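Local atomic coordinates of Baccell_00875 (Bacteroides cellulosilyticus DSM 14838, PDB entry 5NO8), a protein that probably acts as a polysaccharide lyase that removes rhamnose caps, next to glucuronic acid, from complex arabinogalactan proteins. Residues 522-527 with 561-566; 547-552 with 566-571. All coordinates share one frame; numbering follows the deposited sequence.

Contact 1: 522-527 with 561-566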
loop_
_atom_site.group_PDB
_atom_site.type_symbol
_atom_site.label_atom_id
_atom_site.label_comp_id
_atom_site.label_asym_id
_atom_site.label_seq_id
_atom_site.Cartn_x
_atom_site.Cartn_y
_atom_site.Cartn_z
ATOM N N THR A 522 1.427 24.881 -14.099
ATOM C CA THR A 522 1.001 23.590 -13.575
ATOM C C THR A 522 0.423 23.736 -12.168
ATOM O O THR A 522 -0.622 23.164 -11.862
ATOM C CB THR A 522 2.147 22.547 -13.612
ATOM O OG1 THR A 522 2.440 22.198 -14.971
ATOM C CG2 THR A 522 1.756 21.269 -12.852
ATOM N N GLY A 523 1.122 24.464 -11.304
ATOM C CA GLY A 523 0.641 24.765 -9.973
ATOM C C GLY A 523 -0.754 25.379 -9.944
ATOM O O GLY A 523 -1.600 24.993 -9.133
ATOM N N ASP A 524 -0.996 26.325 -10.851
ATOM C CA ASP A 524 -2.312 26.962 -10.933
ATOM C C ASP A 524 -3.381 25.968 -11.394
ATOM O O ASP A 524 -4.465 25.971 -10.837
ATOM C CB ASP A 524 -2.253 28.231 -11.807
ATOM C CG ASP A 524 -1.363 29.316 -11.204
ATOM O OD1 ASP A 524 -1.048 29.262 -9.989
ATOM O OD2 ASP A 524 -0.962 30.240 -11.949
ATOM N N VAL A 525 -3.062 25.074 -12.329
ATOM C CA VAL A 525 -4.011 24.021 -12.729
ATOM C C VAL A 525 -4.352 23.109 -11.542
ATOM O O VAL A 525 -5.527 22.835 -11.295
ATOM C CB VAL A 525 -3.531 23.203 -13.941
ATOM C CG1 VAL A 525 -4.434 21.991 -14.202
ATOM C CG2 VAL A 525 -3.487 24.079 -15.192
ATOM N N PHE A 526 -3.346 22.680 -10.779
ATOM C CA PHE A 526 -3.603 21.782 -9.645
ATOM C C PHE A 526 -4.446 22.442 -8.571
ATOM O O PHE A 526 -5.330 21.816 -8.010
ATOM C CB PHE A 526 -2.296 21.256 -9.028
ATOM C CG PHE A 526 -1.485 20.335 -9.925
ATOM C CD1 PHE A 526 -1.945 19.865 -11.155
ATOM C CD2 PHE A 526 -0.236 19.882 -9.476
ATOM C CE1 PHE A 526 -1.162 19.019 -11.934
ATOM C CE2 PHE A 526 0.539 19.030 -10.251
ATOM C CZ PHE A 526 0.084 18.604 -11.479
ATOM N N VAL A 527 -4.168 23.708 -8.282
ATOM C CA VAL A 527 -4.967 24.472 -7.332
ATOM C C VAL A 527 -6.429 24.624 -7.789
ATOM O O VAL A 527 -7.356 24.516 -6.971
ATOM C CB VAL A 527 -4.335 25.862 -7.054
ATOM C CG1 VAL A 527 -5.274 26.766 -6.267
ATOM C CG2 VAL A 527 -3.037 25.701 -6.273
ATOM N N SER A 561 4.965 31.294 -2.618
ATOM C CA SER A 561 3.574 31.735 -2.818
ATOM C C SER A 561 2.650 30.889 -1.942
ATOM O O SER A 561 2.511 29.688 -2.189
ATOM C CB SER A 561 3.139 31.602 -4.285
ATOM O OG SER A 561 4.083 32.171 -5.176
ATOM N N GLN A 562 2.016 31.506 -0.945
ATOM C CA GLN A 562 1.144 30.788 0.008
ATOM C C GLN A 562 0.019 29.975 -0.642
ATOM O O GLN A 562 -0.391 28.948 -0.080
ATOM C CB GLN A 562 0.543 31.733 1.049
ATOM N N LYS A 563 -0.481 30.402 -1.808
ATOM C CA LYS A 563 -1.560 29.674 -2.470
ATOM C C LYS A 563 -1.218 28.191 -2.738
ATOM O O LYS A 563 -2.105 27.322 -2.717
ATOM C CB LYS A 563 -2.000 30.357 -3.770
ATOM C CG LYS A 563 -1.010 30.341 -4.921
ATOM C CD LYS A 563 -1.323 31.454 -5.932
ATOM C CE LYS A 563 -1.370 30.985 -7.381
ATOM N NZ LYS A 563 -2.630 30.239 -7.694
ATOM N N TYR A 564 0.056 27.905 -2.979
ATOM C CA TYR A 564 0.459 26.519 -3.204
ATOM C C TYR A 564 0.520 25.740 -1.888
ATOM O O TYR A 564 0.053 24.603 -1.848
ATOM C CB TYR A 564 1.763 26.421 -4.012
ATOM C CG TYR A 564 1.705 27.172 -5.327
ATOM C CD1 TYR A 564 0.671 26.953 -6.229
ATOM C CD2 TYR A 564 2.689 28.096 -5.672
ATOM C CE1 TYR A 564 0.597 27.647 -7.431
ATOM C CE2 TYR A 564 2.633 28.790 -6.882
ATOM C CZ TYR A 564 1.585 28.566 -7.756
ATOM O OH TYR A 564 1.499 29.230 -8.966
ATOM N N LEU A 565 1.049 26.343 -0.826
ATOM C CA LEU A 565 1.045 25.715 0.493
ATOM C C LEU A 565 -0.350 25.511 1.040
ATOM O O LEU A 565 -0.614 24.504 1.701
ATOM C CB LEU A 565 1.875 26.483 1.530
ATOM C CG LEU A 565 2.102 25.805 2.907
ATOM C CD1 LEU A 565 2.534 24.341 2.786
ATOM C CD2 LEU A 565 3.127 26.567 3.743
ATOM N N ASP A 566 -1.250 26.466 0.813
ATOM C CA ASP A 566 -2.642 26.300 1.270
ATOM C C ASP A 566 -3.314 25.101 0.564
ATOM O O ASP A 566 -4.044 24.349 1.195
ATOM C CB ASP A 566 -3.463 27.600 1.104
ATOM C CG ASP A 566 -3.060 28.709 2.115
ATOM O OD1 ASP A 566 -2.330 28.454 3.115
ATOM O OD2 ASP A 566 -3.511 29.854 1.921
#
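Asp524 and Tyr564 make the shortest polar link between helix 509-529 and the first turn of helix 562-576: the phenol OH donates to Asp524 OD1 at 2.7 Å. The same oxygen takes the ammonium of Lys563, with NZ 3.0 Å from OD1 in a hydrogen-bonded salt bridge. Neither donor lies in the carboxylate plane. Tyr564 OH comes in 42° out of it and Lys563 NZ 52° out of it, from opposite faces, so OD1 is clamped between neutral phenol and cation.

The tight part is where the CE1 side of the ring meets Gly523. CE1 of Tyr564 sits 3.6 Å from Gly523 C, and a beta carbon on that residue would run into the ring; glycine is what lets the tyrosine come so near the helix backbone. Farther along, Val527 points at the other helix and sets CG2 at the ring edge, 3.9 Å from Tyr564 CD1. Leu552 and Leu555 of helix 542-559 also touch the tyrosine, which is buried.

The outer side is looser and belongs to Lys563, an exposed residue. Its CG stands between the backbone N and the carbonyl carbon (chi1 69°), which lays that carbon 3.9 Å above the plane of the Tyr564 ring, over its centre; bends at chi3 and chi4 then bring NZ round to the aspartate. With the axes of the two short helical segments, 522-527 and 562-566, 10.2 Å apart, few side chains span the gap in this helical domain. Chemically, the buried phenol gets an anionic acceptor, while the lysine probably offsets the charge of Asp524 and favours its ionised form at the solvent edge.

Contact 2: 547-552 with 566-571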
loop_
_atom_site.group_PDB
_atom_site.type_symbol
_atom_site.label_atom_id
_atom_site.label_comp_id
_atom_site.label_asym_id
_atom_site.label_seq_id
_atom_site.Cartn_x
_atom_site.Cartn_y
_atom_site.Cartn_z
ATOM N N PRO A 547 1.642 12.758 -5.918
ATOM C CA PRO A 547 2.415 13.650 -6.809
ATOM C C PRO A 547 1.910 15.095 -6.904
ATOM O O PRO A 547 2.735 16.004 -7.056
ATOM C CB PRO A 547 2.264 12.984 -8.159
ATOM C CG PRO A 547 2.162 11.543 -7.833
ATOM C CD PRO A 547 1.294 11.509 -6.609
ATOM N N ALA A 548 0.591 15.298 -6.822
ATOM C CA ALA A 548 0.028 16.659 -6.787
ATOM C C ALA A 548 0.655 17.443 -5.662
ATOM O O ALA A 548 1.126 18.565 -5.850
ATOM C CB ALA A 548 -1.495 16.630 -6.599
ATOM N N ILE A 549 0.700 16.834 -4.488
ATOM C CA ILE A 549 1.153 17.519 -3.292
ATOM C C ILE A 549 2.684 17.644 -3.292
ATOM O O ILE A 549 3.226 18.666 -2.819
ATOM C CB ILE A 549 0.676 16.790 -2.023
ATOM C CG1 ILE A 549 -0.852 16.661 -2.022
ATOM C CG2 ILE A 549 1.144 17.482 -0.765
ATOM C CD1 ILE A 549 -1.387 15.857 -0.863
ATOM N N GLN A 550 3.356 16.616 -3.813
ATOM C CA GLN A 550 4.820 16.581 -3.993
ATOM C C GLN A 550 5.236 17.774 -4.865
ATOM O O GLN A 550 6.151 18.532 -4.530
ATOM C CB GLN A 550 5.220 15.255 -4.667
ATOM C CG GLN A 550 6.700 15.020 -4.935
ATOM C CD GLN A 550 6.959 13.804 -5.829
ATOM O OE1 GLN A 550 6.105 13.394 -6.644
ATOM N NE2 GLN A 550 8.146 13.223 -5.690
ATOM N N PHE A 551 4.509 17.960 -5.954
ATOM C CA PHE A 551 4.756 19.090 -6.850
ATOM C C PHE A 551 4.509 20.441 -6.188
ATOM O O PHE A 551 5.375 21.341 -6.226
ATOM C CB PHE A 551 3.882 18.972 -8.086
ATOM C CG PHE A 551 4.064 20.112 -9.031
ATOM C CD1 PHE A 551 5.030 20.053 -9.988
ATOM C CD2 PHE A 551 3.289 21.260 -8.904
ATOM C CE1 PHE A 551 5.238 21.109 -10.860
ATOM C CE2 PHE A 551 3.479 22.319 -9.760
ATOM C CZ PHE A 551 4.447 22.244 -10.737
ATOM N N LEU A 552 3.331 20.597 -5.596
ATOM C CA LEU A 552 2.964 21.857 -4.966
ATOM C C LEU A 552 3.877 22.264 -3.816
ATOM O O LEU A 552 4.183 23.451 -3.658
ATOM C CB LEU A 552 1.516 21.850 -4.496
ATOM C CG LEU A 552 0.425 21.799 -5.579
ATOM C CD1 LEU A 552 -0.879 21.437 -4.912
ATOM C CD2 LEU A 552 0.273 23.120 -6.322
ATOM N N ASP A 566 -1.250 26.466 0.813
ATOM C CA ASP A 566 -2.642 26.300 1.270
ATOM C C ASP A 566 -3.314 25.101 0.564
ATOM O O ASP A 566 -4.044 24.349 1.195
ATOM C CB ASP A 566 -3.463 27.600 1.104
ATOM C CG ASP A 566 -3.060 28.709 2.115
ATOM O OD1 ASP A 566 -2.330 28.454 3.115
ATOM O OD2 ASP A 566 -3.511 29.854 1.921
ATOM N N GLU A 567 -3.007 24.891 -0.706
ATOM C CA GLU A 567 -3.510 23.716 -1.429
ATOM C C GLU A 567 -2.909 22.393 -0.892
ATOM O O GLU A 567 -3.633 21.411 -0.705
ATOM C CB GLU A 567 -3.272 23.843 -2.920
ATOM C CG GLU A 567 -3.962 22.760 -3.753
ATOM C CD GLU A 567 -5.476 22.725 -3.588
ATOM O OE1 GLU A 567 -6.065 23.803 -3.377
ATOM O OE2 GLU A 567 -6.079 21.631 -3.697
ATOM N N VAL A 568 -1.607 22.404 -0.617
ATOM C CA VAL A 568 -0.940 21.276 0.066
ATOM C C VAL A 568 -1.696 20.915 1.335
ATOM O O VAL A 568 -2.053 19.751 1.521
ATOM C CB VAL A 568 0.547 21.591 0.404
ATOM C CG1 VAL A 568 1.148 20.566 1.372
ATOM C CG2 VAL A 568 1.377 21.681 -0.860
ATOM N N LYS A 569 -1.935 21.904 2.191
ATOM C CA LYS A 569 -2.624 21.692 3.462
ATOM C C LYS A 569 -4.048 21.192 3.291
ATOM O O LYS A 569 -4.495 20.360 4.075
ATOM C CB LYS A 569 -2.613 22.955 4.330
ATOM C CG LYS A 569 -1.268 23.204 4.964
ATOM C CD LYS A 569 -1.278 24.477 5.780
ATOM C CE LYS A 569 0.084 24.734 6.389
ATOM N NZ LYS A 569 0.261 26.178 6.663
ATOM N N ARG A 570 -4.745 21.674 2.262
ATOM C CA ARG A 570 -6.084 21.163 1.939
ATOM C C ARG A 570 -6.049 19.683 1.519
ATOM O O ARG A 570 -6.953 18.929 1.868
ATOM C CB ARG A 570 -6.783 21.993 0.831
ATOM C CG ARG A 570 -7.462 23.257 1.352
ATOM C CD ARG A 570 -8.367 23.904 0.286
ATOM N NE ARG A 570 -7.583 24.480 -0.807
ATOM C CZ ARG A 570 -6.990 25.682 -0.786
ATOM N NH1 ARG A 570 -7.096 26.487 0.273
ATOM N NH2 ARG A 570 -6.287 26.082 -1.843
ATOM N N GLN A 571 -5.029 19.294 0.762
ATOM C CA GLN A 571 -4.950 17.943 0.207
ATOM C C GLN A 571 -4.317 16.912 1.147
ATOM O O GLN A 571 -4.532 15.712 0.954
ATOM C CB GLN A 571 -4.242 17.949 -1.133
ATOM C CG GLN A 571 -5.031 18.682 -2.225
ATOM C CD GLN A 571 -4.548 18.391 -3.630
ATOM O OE1 GLN A 571 -3.989 17.321 -3.903
ATOM N NE2 GLN A 571 -4.763 19.348 -4.550
#
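Ile549 and Val568 meet in the helical hairpin formed by helices 542-559 and 562-576; the segments 547-552 and 566-571 run nearly antiparallel (153°), their axes 9.3 Å apart. Ile549 has the most surface buried here. Its CG2 meets Val568 CG1 at 3.8 Å, while its other branch, with CG1 anti to the carbonyl carbon (chi1 -57°), slides past Gln571 in the opposite direction and brings CD1 to 3.5 Å from Gln571 CB. Val568 straddles two residues one turn apart: its second methyl, CG2, lies 3.6 Å from Leu552 CB. Leu552 in turn reaches with CD1 to Glu567 CG, 3.5 Å away, at the aliphatic root of a side chain whose carboxylate turns aside.

That carboxylate is held along its own helix. Arg570 grips OE1 side-on with NE and NH2, both from one face, and Gln571, whose OE1 bonds to Tyr533, gives its amide N-H to OE2. An alanine in place of Glu567 would probably leave Arg570 without its anionic mate and the Gln571 amide less firmly fixed beside Ile549. The hydrogen bond from the amide is nearly straight, Gln571 NE2 to Glu567 OE2 being 2.8 Å at 175°, on the anti lone pair.

Coming from the N terminus, the chain passes the beta-rich regions before it enters the helical part, where helix 509-529 supplies the first half of contact 1. Helix 542-559 follows with the first half of contact 2, and helix 562-576, with Ser561 just before it, then answers both: residues 561-566 close contact 1 over 33 intervening residues, and 566-571 close contact 2 over 13. The two loops cross rather than nest, with Asp566 common to both ranges. Three consecutive helices are thereby tied together, the last against each of the other two. The centres of the two contacts lie about 8 Å apart, and Phe551 bridges them by packing on Gly523, Thr522 and Phe526.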